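MSM0271 protein (Mycobacterium smegmatis, PDB 5SUH) forms trimeric, tandem-domain building blocks of the double-ringed type that probably tile the shell of the mycobacterial RMM microcompartment and may control transport across it. Local coordinates at residues 32-37 against 175-180; 40-45 against 59-64; 67-72 against 105-110; 132-137 against 231-236. One frame throughout, in Å; residues are numbered along the deposited sequence.

Interactions 1, 3 and 4 are linked through strand 32-39. Its V35 O and L37 O lie 3.0 and 2.9 Å from E71 N and I69 N, joining interaction 1 to interaction 3, whose centre is about 11 Å away. Interaction 4, about 9 Å from interaction 1 between centres, borders the same strand through bonds made by residues 134 and 135. Interaction 2 follows interaction 1 in sequence but lies about 20 Å from it between centres, across the middle of the chain; it meets interaction 3 where Y59 O packs on H109 CE1 at 3.4 Å. Interactions 1 and 4 bring together the two permuted BMC repeats, whereas interactions 2 and 3 are internal to the first.

Interaction 1 (32-37 against 175-180); sequences QIRVYL and EMTPAL
In a classic beta bulge of strand 32-39, R34 and V35 both face E71, and both also meet P178 in the turn after strand 170-177. The methyl CG2 of V35 is 3.6 Å from P178 CB, and the same methyl reaches L180 CB at 4.1 Å. With CG1 anti to the backbone N (chi1 179°), CG2 is the branch presented to the proline. P178 follows a cis peptide bond, and its ring serves R34 as well: R34 NH2 lies 3.7 Å from P178 CB, with P178 CG over one face of the guanidinium. Strands 32-39 and 170-177 belong to the two separate four-stranded sheets of the permuted BMC repeats, so this largely buried packing is part of the seam between repeats. At the guanidinium edge, in its plane, a water accepts from R34 NH2 at 2.8 Å and from A179 N at 3.1 Å, bridging the segments. The same guanidinium is also held from the first sheet and from a loop: NE by a salt bridge to E71 OE2, and the group as a whole by a cation-pi contact with F103. The other E71 oxygen, OE1, accepts from L180 N.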
loop_
_atom_site.group_PDB
_atom_site.type_symbol
_atom_site.label_atom_id
_atom_site.label_comp_id
_atom_site.label_asym_id
_atom_site.label_seq_id
_atom_site.Cartn_x
_atom_site.Cartn_y
_atom_site.Cartn_z
ATOM N N GLN A 32 -16.993 20.827 -18.774
ATOM C CA GLN A 32 -17.539 19.869 -19.734
ATOM C C GLN A 32 -17.979 18.539 -19.130
ATOM O O GLN A 32 -17.221 17.861 -18.443
ATOM C CB GLN A 32 -16.559 19.568 -20.864
ATOM C CG GLN A 32 -17.223 18.631 -21.880
ATOM C CD GLN A 32 -16.264 17.909 -22.797
ATOM O OE1 GLN A 32 -15.214 18.438 -23.163
ATOM N NE2 GLN A 32 -16.631 16.688 -23.187
ATOM N N ILE A 33 -19.215 18.163 -19.426
ATOM C CA ILE A 33 -19.733 16.891 -18.985
ATOM C C ILE A 33 -19.445 15.754 -19.973
ATOM O O ILE A 33 -19.849 15.792 -21.127
ATOM C CB ILE A 33 -21.226 17.008 -18.714
ATOM C CG1 ILE A 33 -21.387 17.760 -17.382
ATOM C CG2 ILE A 33 -21.851 15.631 -18.623
ATOM C CD1 ILE A 33 -22.773 17.755 -16.811
ATOM N N ARG A 34 -18.706 14.761 -19.495
ATOM C CA ARG A 34 -18.315 13.601 -20.284
ATOM C C ARG A 34 -19.371 12.515 -20.133
ATOM O O ARG A 34 -19.805 11.912 -21.117
ATOM C CB ARG A 34 -16.982 13.033 -19.787
ATOM C CG ARG A 34 -15.867 14.027 -19.723
ATOM C CD ARG A 34 -14.677 13.605 -20.493
ATOM N NE ARG A 34 -14.316 12.209 -20.304
ATOM C CZ ARG A 34 -13.532 11.565 -21.168
ATOM N NH1 ARG A 34 -13.060 12.207 -22.234
ATOM N NH2 ARG A 34 -13.253 10.284 -21.000
ATOM N N VAL A 35 -19.787 12.295 -18.881
ATOM C CA VAL A 35 -20.823 11.323 -18.545
ATOM C C VAL A 35 -21.832 11.945 -17.566
ATOM O O VAL A 35 -21.425 12.584 -16.599
ATOM C CB VAL A 35 -20.232 10.055 -17.891
ATOM C CG1 VAL A 35 -21.347 9.083 -17.528
ATOM C CG2 VAL A 35 -19.252 9.395 -18.793
ATOM N N TYR A 36 -23.133 11.781 -17.832
ATOM C CA TYR A 36 -24.202 12.219 -16.912
ATOM C C TYR A 36 -25.351 11.211 -16.949
ATOM O O TYR A 36 -26.105 11.173 -17.925
ATOM C CB TYR A 36 -24.730 13.627 -17.281
ATOM C CG TYR A 36 -25.910 14.115 -16.439
ATOM C CD1 TYR A 36 -27.235 13.853 -16.818
ATOM C CD2 TYR A 36 -25.701 14.841 -15.272
ATOM C CE1 TYR A 36 -28.309 14.282 -16.038
ATOM C CE2 TYR A 36 -26.771 15.284 -14.491
ATOM C CZ TYR A 36 -28.059 15.005 -14.872
ATOM O OH TYR A 36 -29.082 15.461 -14.083
ATOM N N LEU A 37 -25.521 10.434 -15.887
ATOM C CA LEU A 37 -26.489 9.342 -15.925
ATOM C C LEU A 37 -27.180 8.988 -14.621
ATOM O O LEU A 37 -26.532 8.823 -13.580
ATOM C CB LEU A 37 -25.819 8.065 -16.432
ATOM C CG LEU A 37 -26.227 7.581 -17.827
ATOM C CD1 LEU A 37 -25.883 6.110 -17.965
ATOM C CD2 LEU A 37 -27.713 7.840 -18.140
ATOM N N GLU A 175 -15.089 -3.585 -22.780
ATOM C CA GLU A 175 -14.357 -2.351 -22.610
ATOM C C GLU A 175 -15.016 -1.207 -23.387
ATOM O O GLU A 175 -15.359 -1.364 -24.563
ATOM C CB GLU A 175 -12.890 -2.542 -23.049
ATOM C CG GLU A 175 -11.990 -1.347 -22.688
ATOM C CD GLU A 175 -10.505 -1.579 -22.957
ATOM O OE1 GLU A 175 -10.139 -2.535 -23.681
ATOM O OE2 GLU A 175 -9.694 -0.799 -22.424
ATOM N N MET A 176 -15.109 -0.041 -22.748
ATOM C CA MET A 176 -15.782 1.143 -23.311
ATOM C C MET A 176 -15.117 2.449 -22.882
ATOM O O MET A 176 -14.305 2.467 -21.937
ATOM C CB MET A 176 -17.235 1.175 -22.863
ATOM C CG MET A 176 -17.302 1.293 -21.325
ATOM S SD MET A 176 -18.638 0.361 -20.626
ATOM C CE MET A 176 -17.999 -1.304 -20.774
ATOM N N THR A 177 -15.492 3.543 -23.543
ATOM C CA THR A 177 -15.050 4.856 -23.100
ATOM C C THR A 177 -16.108 5.932 -23.454
ATOM O O THR A 177 -16.759 5.846 -24.497
ATOM C CB THR A 177 -13.644 5.224 -23.666
ATOM O OG1 THR A 177 -13.184 6.394 -23.000
ATOM C CG2 THR A 177 -13.634 5.460 -25.204
ATOM N N PRO A 178 -16.324 6.928 -22.558
ATOM C CA PRO A 178 -15.714 7.165 -21.231
ATOM C C PRO A 178 -15.931 6.044 -20.203
ATOM O O PRO A 178 -16.937 5.344 -20.211
ATOM C CB PRO A 178 -16.402 8.453 -20.733
ATOM C CG PRO A 178 -17.001 9.082 -21.945
ATOM C CD PRO A 178 -17.341 7.946 -22.886
ATOM N N ALA A 179 -14.972 5.926 -19.297
ATOM C CA ALA A 179 -14.892 4.841 -18.343
ATOM C C ALA A 179 -16.116 4.695 -17.438
ATOM O O ALA A 179 -16.445 3.579 -17.029
ATOM C CB ALA A 179 -13.622 5.015 -17.472
ATOM N N LEU A 180 -16.780 5.801 -17.108
ATOM C CA LEU A 180 -17.791 5.730 -16.064
ATOM C C LEU A 180 -19.041 4.974 -16.554
ATOM O O LEU A 180 -19.832 4.474 -15.731
ATOM C CB LEU A 180 -18.169 7.120 -15.559
ATOM C CG LEU A 180 -18.909 7.166 -14.207
ATOM C CD1 LEU A 180 -18.183 6.313 -13.176
ATOM C CD2 LEU A 180 -19.086 8.574 -13.675
HETATM O O HOH W 1 -12.930 8.203 -19.200
#

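Interaction 2 (40-45 against 59-64); sequences EDLQRQ and YPPYEG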
loop_
_atom_site.group_PDB
_atom_site.type_symbol
_atom_site.label_atom_id
_atom_site.label_comp_id
_atom_site.label_asym_id
_atom_site.label_seq_id
_atom_site.Cartn_x
_atom_site.Cartn_y
_atom_site.Cartn_z
ATOM N N GLU A 40 -30.941 3.701 -12.159
ATOM C CA GLU A 40 -32.122 3.490 -11.336
ATOM C C GLU A 40 -32.166 2.041 -10.812
ATOM O O GLU A 40 -31.723 1.108 -11.495
ATOM C CB GLU A 40 -33.359 3.865 -12.171
ATOM C CG GLU A 40 -34.737 3.591 -11.566
ATOM C CD GLU A 40 -35.891 3.943 -12.530
ATOM O OE1 GLU A 40 -35.626 4.530 -13.601
ATOM O OE2 GLU A 40 -37.059 3.618 -12.221
ATOM N N ASP A 41 -32.615 1.880 -9.563
ATOM C CA ASP A 41 -32.747 0.571 -8.901
ATOM C C ASP A 41 -31.446 -0.287 -8.872
ATOM O O ASP A 41 -31.302 -1.202 -9.682
ATOM C CB ASP A 41 -33.893 -0.223 -9.561
ATOM C CG ASP A 41 -34.225 -1.521 -8.808
ATOM O OD1 ASP A 41 -34.113 -1.540 -7.564
ATOM O OD2 ASP A 41 -34.562 -2.539 -9.461
ATOM N N LEU A 42 -30.524 -0.023 -7.939
ATOM C CA LEU A 42 -29.241 -0.772 -7.879
ATOM C C LEU A 42 -29.385 -2.270 -7.544
ATOM O O LEU A 42 -30.050 -2.638 -6.577
ATOM C CB LEU A 42 -28.278 -0.125 -6.866
ATOM C CG LEU A 42 -27.754 1.260 -7.274
ATOM C CD1 LEU A 42 -26.977 1.880 -6.144
ATOM C CD2 LEU A 42 -26.894 1.184 -8.531
ATOM N N GLN A 43 -28.748 -3.130 -8.341
ATOM C CA GLN A 43 -28.763 -4.567 -8.055
ATOM C C GLN A 43 -27.741 -4.914 -6.942
ATOM O O GLN A 43 -26.775 -4.189 -6.748
ATOM C CB GLN A 43 -28.508 -5.374 -9.344
ATOM C CG GLN A 43 -29.434 -5.038 -10.479
ATOM C CD GLN A 43 -30.910 -5.267 -10.142
ATOM O OE1 GLN A 43 -31.364 -6.398 -9.997
ATOM N NE2 GLN A 43 -31.661 -4.179 -10.019
ATOM N N ARG A 44 -27.938 -6.015 -6.217
ATOM C CA ARG A 44 -27.175 -6.180 -4.966
ATOM C C ARG A 44 -25.668 -6.452 -5.125
ATOM O O ARG A 44 -24.881 -5.972 -4.310
ATOM C CB ARG A 44 -27.819 -7.264 -4.103
ATOM C CG ARG A 44 -27.575 -8.668 -4.551
ATOM C CD ARG A 44 -28.193 -9.629 -3.558
ATOM N NE ARG A 44 -27.885 -11.015 -3.894
ATOM C CZ ARG A 44 -28.353 -12.068 -3.232
ATOM N NH1 ARG A 44 -29.161 -11.903 -2.185
ATOM N NH2 ARG A 44 -28.003 -13.286 -3.619
ATOM N N GLN A 45 -25.249 -7.167 -6.170
ATOM C CA GLN A 45 -23.813 -7.382 -6.379
ATOM C C GLN A 45 -23.113 -6.105 -6.747
ATOM O O GLN A 45 -21.974 -5.847 -6.340
ATOM C CB GLN A 45 -23.543 -8.376 -7.482
ATOM C CG GLN A 45 -23.543 -9.773 -7.076
ATOM C CD GLN A 45 -22.932 -10.639 -8.141
ATOM O OE1 GLN A 45 -21.703 -10.756 -8.237
ATOM N NE2 GLN A 45 -23.785 -11.263 -8.949
ATOM N N TYR A 59 -19.803 6.912 1.480
ATOM C CA TYR A 59 -20.880 6.023 1.935
ATOM C C TYR A 59 -21.145 4.903 0.924
ATOM O O TYR A 59 -21.044 5.094 -0.289
ATOM C CB TYR A 59 -22.179 6.791 2.177
ATOM C CG TYR A 59 -22.069 7.823 3.255
ATOM C CD1 TYR A 59 -22.231 7.491 4.593
ATOM C CD2 TYR A 59 -21.764 9.142 2.937
ATOM C CE1 TYR A 59 -22.116 8.463 5.583
ATOM C CE2 TYR A 59 -21.644 10.112 3.912
ATOM C CZ TYR A 59 -21.818 9.772 5.223
ATOM O OH TYR A 59 -21.682 10.753 6.164
ATOM N N PRO A 60 -21.403 3.699 1.428
ATOM C CA PRO A 60 -21.798 2.601 0.549
ATOM C C PRO A 60 -23.297 2.636 0.194
ATOM O O PRO A 60 -24.151 2.841 1.062
ATOM C CB PRO A 60 -21.421 1.366 1.371
ATOM C CG PRO A 60 -21.488 1.825 2.787
ATOM C CD PRO A 60 -21.048 3.236 2.780
ATOM N N PRO A 61 -23.618 2.499 -1.103
ATOM C CA PRO A 61 -25.025 2.400 -1.511
ATOM C C PRO A 61 -25.580 1.026 -1.141
ATOM O O PRO A 61 -24.800 0.134 -0.836
ATOM C CB PRO A 61 -24.968 2.624 -3.037
ATOM C CG PRO A 61 -23.603 2.153 -3.420
ATOM C CD PRO A 61 -22.704 2.526 -2.265
ATOM N N TYR A 62 -26.901 0.873 -1.134
ATOM C CA TYR A 62 -27.542 -0.416 -0.828
ATOM C C TYR A 62 -28.499 -0.838 -1.953
ATOM O O TYR A 62 -28.906 -0.024 -2.780
ATOM C CB TYR A 62 -28.288 -0.358 0.516
ATOM C CG TYR A 62 -27.377 0.009 1.664
ATOM C CD1 TYR A 62 -26.291 -0.786 1.984
ATOM C CD2 TYR A 62 -27.577 1.171 2.397
ATOM C CE1 TYR A 62 -25.443 -0.451 2.998
ATOM C CE2 TYR A 62 -26.736 1.518 3.422
ATOM C CZ TYR A 62 -25.663 0.709 3.716
ATOM O OH TYR A 62 -24.810 1.050 4.741
ATOM N N GLU A 63 -28.835 -2.122 -1.980
ATOM C CA GLU A 63 -29.737 -2.668 -2.983
ATOM C C GLU A 63 -31.073 -1.921 -2.981
ATOM O O GLU A 63 -31.638 -1.645 -1.924
ATOM C CB GLU A 63 -29.953 -4.154 -2.721
ATOM C CG GLU A 63 -31.010 -4.827 -3.558
ATOM C CD GLU A 63 -31.268 -6.272 -3.125
ATOM O OE1 GLU A 63 -30.794 -6.680 -2.039
ATOM O OE2 GLU A 63 -31.966 -6.994 -3.870
ATOM N N GLY A 64 -31.544 -1.545 -4.170
ATOM C CA GLY A 64 -32.837 -0.911 -4.296
ATOM C C GLY A 64 -32.819 0.597 -4.299
ATOM O O GLY A 64 -33.836 1.206 -4.591
#
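P61 makes the first contact of 59-64, its CB lying 3.8 Å from L42 CD1, with the leucine side chain passing the proline ring at a slant. L42 carries CG anti to its carbonyl carbon (chi1 -68°), and its chain extends on to deliver CD1 there. Y62 contributes backbone: its O is 4.1 Å from L42 CB, while its CB points away, and the ring packs on Q45 of a neighbouring subunit. E63 meets the base of R44, E63 CD lying 3.7 Å from R44 CB; this is contact with the aliphatic root, because the guanidinium leads away and R44 NH1 stays 5.5 Å from E63 OE1, too far for a salt bridge. G64 closes the contact: its N donates to L42 O at 3.0 Å (162°). G64 CA also sits 3.6 Å from D41 OD1. Within 40-45, Q43 folds back so that NE2 donates to D41 O at 3.0 Å from above the carbonyl plane, a bond that closes residues 41-43 on themselves. Q43 N is in turn held by N187 OD1. Q43 is at the N-cap position of helix 44-49; the G64-L42 bond and the L42-P61 packing join the residues leading into that short helix to the returning loop before strand 66-73, within the first circularly permuted BMC repeat.

Interaction 3 (67-72 against 105-110); sequences ALIVEV and VLEIHS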
loop_
_atom_site.group_PDB
_atom_site.type_symbol
_atom_site.label_atom_id
_atom_site.label_comp_id
_atom_site.label_asym_id
_atom_site.label_seq_id
_atom_site.Cartn_x
_atom_site.Cartn_y
_atom_site.Cartn_z
ATOM N N ALA A 67 -28.885 5.996 -8.036
ATOM C CA ALA A 67 -27.631 6.753 -8.132
ATOM C C ALA A 67 -27.535 7.728 -9.308
ATOM O O ALA A 67 -28.148 7.527 -10.370
ATOM C CB ALA A 67 -26.459 5.789 -8.199
ATOM N N LEU A 68 -26.769 8.798 -9.095
ATOM C CA LEU A 68 -26.380 9.693 -10.178
ATOM C C LEU A 68 -24.875 9.595 -10.380
ATOM O O LEU A 68 -24.119 9.751 -9.411
ATOM C CB LEU A 68 -26.765 11.140 -9.874
ATOM C CG LEU A 68 -26.294 12.102 -10.969
ATOM C CD1 LEU A 68 -27.144 11.936 -12.245
ATOM C CD2 LEU A 68 -26.305 13.529 -10.484
ATOM N N ILE A 69 -24.432 9.327 -11.612
ATOM C CA ILE A 69 -22.994 9.232 -11.897
ATOM C C ILE A 69 -22.573 10.328 -12.869
ATOM O O ILE A 69 -23.235 10.551 -13.892
ATOM C CB ILE A 69 -22.585 7.876 -12.492
ATOM C CG1 ILE A 69 -23.353 7.579 -13.804
ATOM C CG2 ILE A 69 -22.786 6.775 -11.470
ATOM C CD1 ILE A 69 -22.849 6.351 -14.594
ATOM N N VAL A 70 -21.498 11.045 -12.535
ATOM C CA VAL A 70 -21.026 12.140 -13.381
ATOM C C VAL A 70 -19.502 12.091 -13.573
ATOM O O VAL A 70 -18.734 11.984 -12.592
ATOM C CB VAL A 70 -21.423 13.521 -12.789
ATOM C CG1 VAL A 70 -20.920 14.655 -13.670
ATOM C CG2 VAL A 70 -22.943 13.621 -12.550
ATOM N N GLU A 71 -19.073 12.175 -14.831
ATOM C CA GLU A 71 -17.652 12.328 -15.188
ATOM C C GLU A 71 -17.445 13.681 -15.911
ATOM O O GLU A 71 -18.228 14.032 -16.785
ATOM C CB GLU A 71 -17.172 11.140 -16.071
ATOM C CG GLU A 71 -15.683 11.156 -16.396
ATOM C CD GLU A 71 -15.192 9.970 -17.234
ATOM O OE1 GLU A 71 -15.613 8.809 -16.999
ATOM O OE2 GLU A 71 -14.327 10.206 -18.110
ATOM N N VAL A 72 -16.432 14.461 -15.523
ATOM C CA VAL A 72 -16.229 15.796 -16.119
ATOM C C VAL A 72 -14.790 16.138 -16.488
ATOM O O VAL A 72 -13.836 15.485 -16.066
ATOM C CB VAL A 72 -16.660 16.953 -15.196
ATOM C CG1 VAL A 72 -18.077 16.728 -14.707
ATOM C CG2 VAL A 72 -15.654 17.126 -14.044
ATOM N N VAL A 105 -14.585 12.463 -11.135
ATOM C CA VAL A 105 -15.673 11.491 -10.988
ATOM C C VAL A 105 -16.481 11.697 -9.708
ATOM O O VAL A 105 -15.912 11.975 -8.638
ATOM C CB VAL A 105 -15.094 10.034 -11.029
ATOM C CG1 VAL A 105 -16.170 8.989 -10.782
ATOM C CG2 VAL A 105 -14.399 9.784 -12.359
ATOM N N LEU A 106 -17.800 11.554 -9.808
ATOM C CA LEU A 106 -18.677 11.637 -8.624
ATOM C C LEU A 106 -19.787 10.593 -8.700
ATOM O O LEU A 106 -20.351 10.347 -9.771
ATOM C CB LEU A 106 -19.294 13.035 -8.482
ATOM C CG LEU A 106 -20.486 13.181 -7.528
ATOM C CD1 LEU A 106 -20.040 13.168 -6.056
ATOM C CD2 LEU A 106 -21.322 14.419 -7.844
ATOM N N GLU A 107 -20.091 9.968 -7.569
ATOM C CA GLU A 107 -21.315 9.174 -7.450
ATOM C C GLU A 107 -22.102 9.698 -6.249
ATOM O O GLU A 107 -21.545 9.875 -5.170
ATOM C CB GLU A 107 -20.999 7.678 -7.291
ATOM C CG GLU A 107 -22.220 6.755 -7.240
ATOM C CD GLU A 107 -22.739 6.517 -5.820
ATOM O OE1 GLU A 107 -22.235 7.136 -4.871
ATOM O OE2 GLU A 107 -23.670 5.716 -5.648
ATOM N N ILE A 108 -23.385 9.986 -6.436
ATOM C CA ILE A 108 -24.247 10.303 -5.295
ATOM C C ILE A 108 -25.444 9.362 -5.382
ATOM O O ILE A 108 -25.792 8.894 -6.477
ATOM C CB ILE A 108 -24.695 11.807 -5.257
ATOM C CG1 ILE A 108 -25.503 12.197 -6.490
ATOM C CG2 ILE A 108 -23.488 12.739 -5.110
ATOM C CD1 ILE A 108 -26.060 13.601 -6.425
ATOM N N HIS A 109 -26.043 9.040 -4.238
ATOM C CA HIS A 109 -27.153 8.087 -4.208
ATOM C C HIS A 109 -28.136 8.424 -3.092
ATOM O O HIS A 109 -27.818 9.196 -2.178
ATOM C CB HIS A 109 -26.646 6.653 -4.053
ATOM C CG HIS A 109 -25.825 6.436 -2.825
ATOM N ND1 HIS A 109 -24.450 6.372 -2.853
ATOM C CD2 HIS A 109 -26.184 6.310 -1.524
ATOM C CE1 HIS A 109 -23.997 6.202 -1.624
ATOM N NE2 HIS A 109 -25.029 6.157 -0.800
ATOM N N SER A 110 -29.338 7.864 -3.199
ATOM C CA SER A 110 -30.399 8.025 -2.208
ATOM C C SER A 110 -31.458 6.948 -2.351
ATOM O O SER A 110 -31.591 6.326 -3.405
ATOM C CB SER A 110 -31.067 9.393 -2.345
ATOM O OG SER A 110 -32.182 9.520 -1.466
#
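L68 lies side by side with I108, both pointing to the same face of the sheet: L68 CB is 3.8 Å from I108 CG1, and L68 CD2 is 4.1 Å from I108 CD1. I108 CG1 stands between its backbone N and carbonyl carbon (chi1 61°), which lets it run beside the leucine. Backbone pairing fixes this overlap. L68 with I108 and V70 with L106 are antiparallel hydrogen-bonded pairs, each closed by two bonds, among them L68 N to I108 O at 2.8 Å and L106 N to V70 O at 3.0 Å. Between and beyond them, A67-H109, I69-E107 and E71-V105 are non-hydrogen-bonded pairs whose side chains take the opposite face. There E107 bends at chi2 (-91°), its OE2 coming 3.8 Å from A67 CB, and H109 ND1 donates to both carboxylate oxygens, OE1 at 3.1 Å and OE2 at 3.0 Å, each through a syn lone pair. The face bearing L68, L106 and I108 is covered by helices 78-88 and 113-127. Strands 67-72 and 105-110, with axes 4.6 Å apart and 169° between their directions, run antiparallel; they are the two central strands of the four-stranded sheet, in order 1-2-4-3, backed by helices in the first BMC repeat.

Interaction 4 (132-137 against 231-236); sequences EDQLRP and SAIEGQ
Q236 and Q134 meet through their backbones, Q236 N donating to Q134 O at 2.7 Å and 169°, and R136 N returns a bond to Q236 O at 3.1 Å. Together they make a single beta bridge of L135 with Q236, by which the tail after helix 216-232 is laid along the connection between the two BMC repeats. The Q236 side chain adds a third bond: bent at chi2, it brings NE2 to E132 O at 3.2 Å, the donor tilted 32° from the carbonyl plane although E132 O lies close to the plane of the Q236 side-chain amide. G235, which has no side chain, passes close to the connection, its CA 3.2 Å from Q134 O. On the other side of G235 from Q236, I233 crosses P137 at about a right angle, I233 CG2 lying 3.9 Å from P137 CD, and the same CG2 touches Q134 NE2 at 3.6 Å. That NE2 also points to E234 O, but at 3.4 Å the bond is weak. Further out, R136 stretches away from the bridge to a salt bridge with E237, and the backbone of L135 is bonded to R34 in strand 32-39. The Q134 amide is set by the same strand: its OE1 accepts from Y36 N, leaving NE2 turned to the tail.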
loop_
_atom_site.group_PDB
_atom_site.type_symbol
_atom_site.label_atom_id
_atom_site.label_comp_id
_atom_site.label_asym_id
_atom_site.label_seq_id
_atom_site.Cartn_x
_atom_site.Cartn_y
_atom_site.Cartn_z
ATOM N N GLU A 132 -27.670 15.923 -22.754
ATOM C CA GLU A 132 -27.211 15.384 -24.014
ATOM C C GLU A 132 -25.899 16.046 -24.438
ATOM O O GLU A 132 -25.399 15.779 -25.524
ATOM C CB GLU A 132 -28.312 15.501 -25.093
ATOM C CG GLU A 132 -28.782 16.900 -25.492
ATOM C CD GLU A 132 -29.883 17.487 -24.598
ATOM O OE1 GLU A 132 -30.181 16.934 -23.500
ATOM O OE2 GLU A 132 -30.491 18.496 -25.046
ATOM N N ASP A 133 -25.314 16.855 -23.552
ATOM C CA ASP A 133 -23.965 17.397 -23.790
ATOM C C ASP A 133 -22.894 16.322 -23.488
ATOM O O ASP A 133 -21.742 16.490 -23.865
ATOM C CB ASP A 133 -23.659 18.611 -22.880
ATOM C CG ASP A 133 -24.355 19.888 -23.292
ATOM O OD1 ASP A 133 -24.708 20.064 -24.482
ATOM O OD2 ASP A 133 -24.546 20.730 -22.386
ATOM N N GLN A 134 -23.279 15.211 -22.859
ATOM C CA GLN A 134 -22.325 14.133 -22.575
ATOM C C GLN A 134 -21.828 13.418 -23.845
ATOM O O GLN A 134 -22.397 13.582 -24.945
ATOM C CB GLN A 134 -22.921 13.096 -21.605
ATOM C CG GLN A 134 -23.820 12.007 -22.242
ATOM C CD GLN A 134 -24.384 11.018 -21.201
ATOM O OE1 GLN A 134 -23.777 10.787 -20.150
ATOM N NE2 GLN A 134 -25.514 10.403 -21.515
ATOM N N LEU A 135 -20.751 12.642 -23.694
ATOM C CA LEU A 135 -20.248 11.792 -24.784
ATOM C C LEU A 135 -21.067 10.510 -24.918
ATOM O O LEU A 135 -21.403 9.875 -23.913
ATOM C CB LEU A 135 -18.775 11.461 -24.556
ATOM C CG LEU A 135 -17.786 12.629 -24.694
ATOM C CD1 LEU A 135 -16.383 12.223 -24.247
ATOM C CD2 LEU A 135 -17.735 13.041 -26.146
ATOM N N ARG A 136 -21.385 10.118 -26.151
ATOM C CA ARG A 136 -22.083 8.856 -26.322
ATOM C C ARG A 136 -21.051 7.725 -26.154
ATOM O O ARG A 136 -19.889 7.880 -26.529
ATOM C CB ARG A 136 -22.805 8.781 -27.670
ATOM C CG ARG A 136 -21.963 8.327 -28.812
ATOM C CD ARG A 136 -22.827 8.048 -30.025
ATOM N NE ARG A 136 -21.990 7.950 -31.218
ATOM C CZ ARG A 136 -22.445 7.940 -32.468
ATOM N NH1 ARG A 136 -23.746 8.051 -32.714
ATOM N NH2 ARG A 136 -21.586 7.863 -33.475
ATOM N N PRO A 137 -21.474 6.596 -25.579
ATOM C CA PRO A 137 -20.561 5.469 -25.319
ATOM C C PRO A 137 -19.897 4.929 -26.577
ATOM O O PRO A 137 -20.545 4.793 -27.618
ATOM C CB PRO A 137 -21.477 4.404 -24.706
ATOM C CG PRO A 137 -22.615 5.220 -24.073
ATOM C CD PRO A 137 -22.819 6.379 -25.010
ATOM N N SER A 231 -26.087 1.539 -26.847
ATOM C CA SER A 231 -26.506 2.169 -28.109
ATOM C C SER A 231 -27.653 3.126 -27.933
ATOM O O SER A 231 -27.724 4.125 -28.624
ATOM C CB SER A 231 -26.912 1.138 -29.156
ATOM O OG SER A 231 -25.774 0.455 -29.619
ATOM N N ALA A 232 -28.515 2.856 -26.960
ATOM C CA ALA A 232 -29.720 3.654 -26.788
ATOM C C ALA A 232 -29.428 5.000 -26.119
ATOM O O ALA A 232 -30.270 5.890 -26.100
ATOM C CB ALA A 232 -30.745 2.871 -25.979
ATOM N N ILE A 233 -28.218 5.159 -25.606
ATOM C CA ILE A 233 -27.855 6.363 -24.879
ATOM C C ILE A 233 -27.495 7.559 -25.781
ATOM O O ILE A 233 -26.694 7.436 -26.713
ATOM C CB ILE A 233 -26.698 6.058 -23.928
ATOM C CG1 ILE A 233 -27.164 5.087 -22.845
ATOM C CG2 ILE A 233 -26.148 7.332 -23.287
ATOM C CD1 ILE A 233 -26.049 4.672 -21.860
ATOM N N GLU A 234 -28.086 8.717 -25.478
ATOM C CA GLU A 234 -27.927 9.939 -26.284
ATOM C C GLU A 234 -26.721 10.771 -25.843
ATOM O O GLU A 234 -26.556 11.045 -24.653
ATOM C CB GLU A 234 -29.181 10.827 -26.167
ATOM C CG GLU A 234 -30.483 10.223 -26.679
ATOM C CD GLU A 234 -30.588 10.222 -28.192
ATOM O OE1 GLU A 234 -29.781 10.921 -28.845
ATOM O OE2 GLU A 234 -31.481 9.527 -28.727
ATOM N N GLY A 235 -25.895 11.189 -26.804
ATOM C CA GLY A 235 -24.778 12.077 -26.517
ATOM C C GLY A 235 -24.074 12.618 -27.754
ATOM O O GLY A 235 -24.486 12.334 -28.871
ATOM N N GLN A 236 -22.995 13.378 -27.552
ATOM C CA GLN A 236 -22.240 13.976 -28.653
ATOM C C GLN A 236 -21.240 12.983 -29.217
ATOM O O GLN A 236 -21.180 11.842 -28.766
ATOM C CB GLN A 236 -21.517 15.240 -28.190
ATOM C CG GLN A 236 -22.454 16.365 -27.770
ATOM C CD GLN A 236 -23.460 16.741 -28.852
ATOM O OE1 GLN A 236 -23.118 16.857 -30.041
ATOM N NE2 GLN A 236 -24.723 16.889 -28.448
#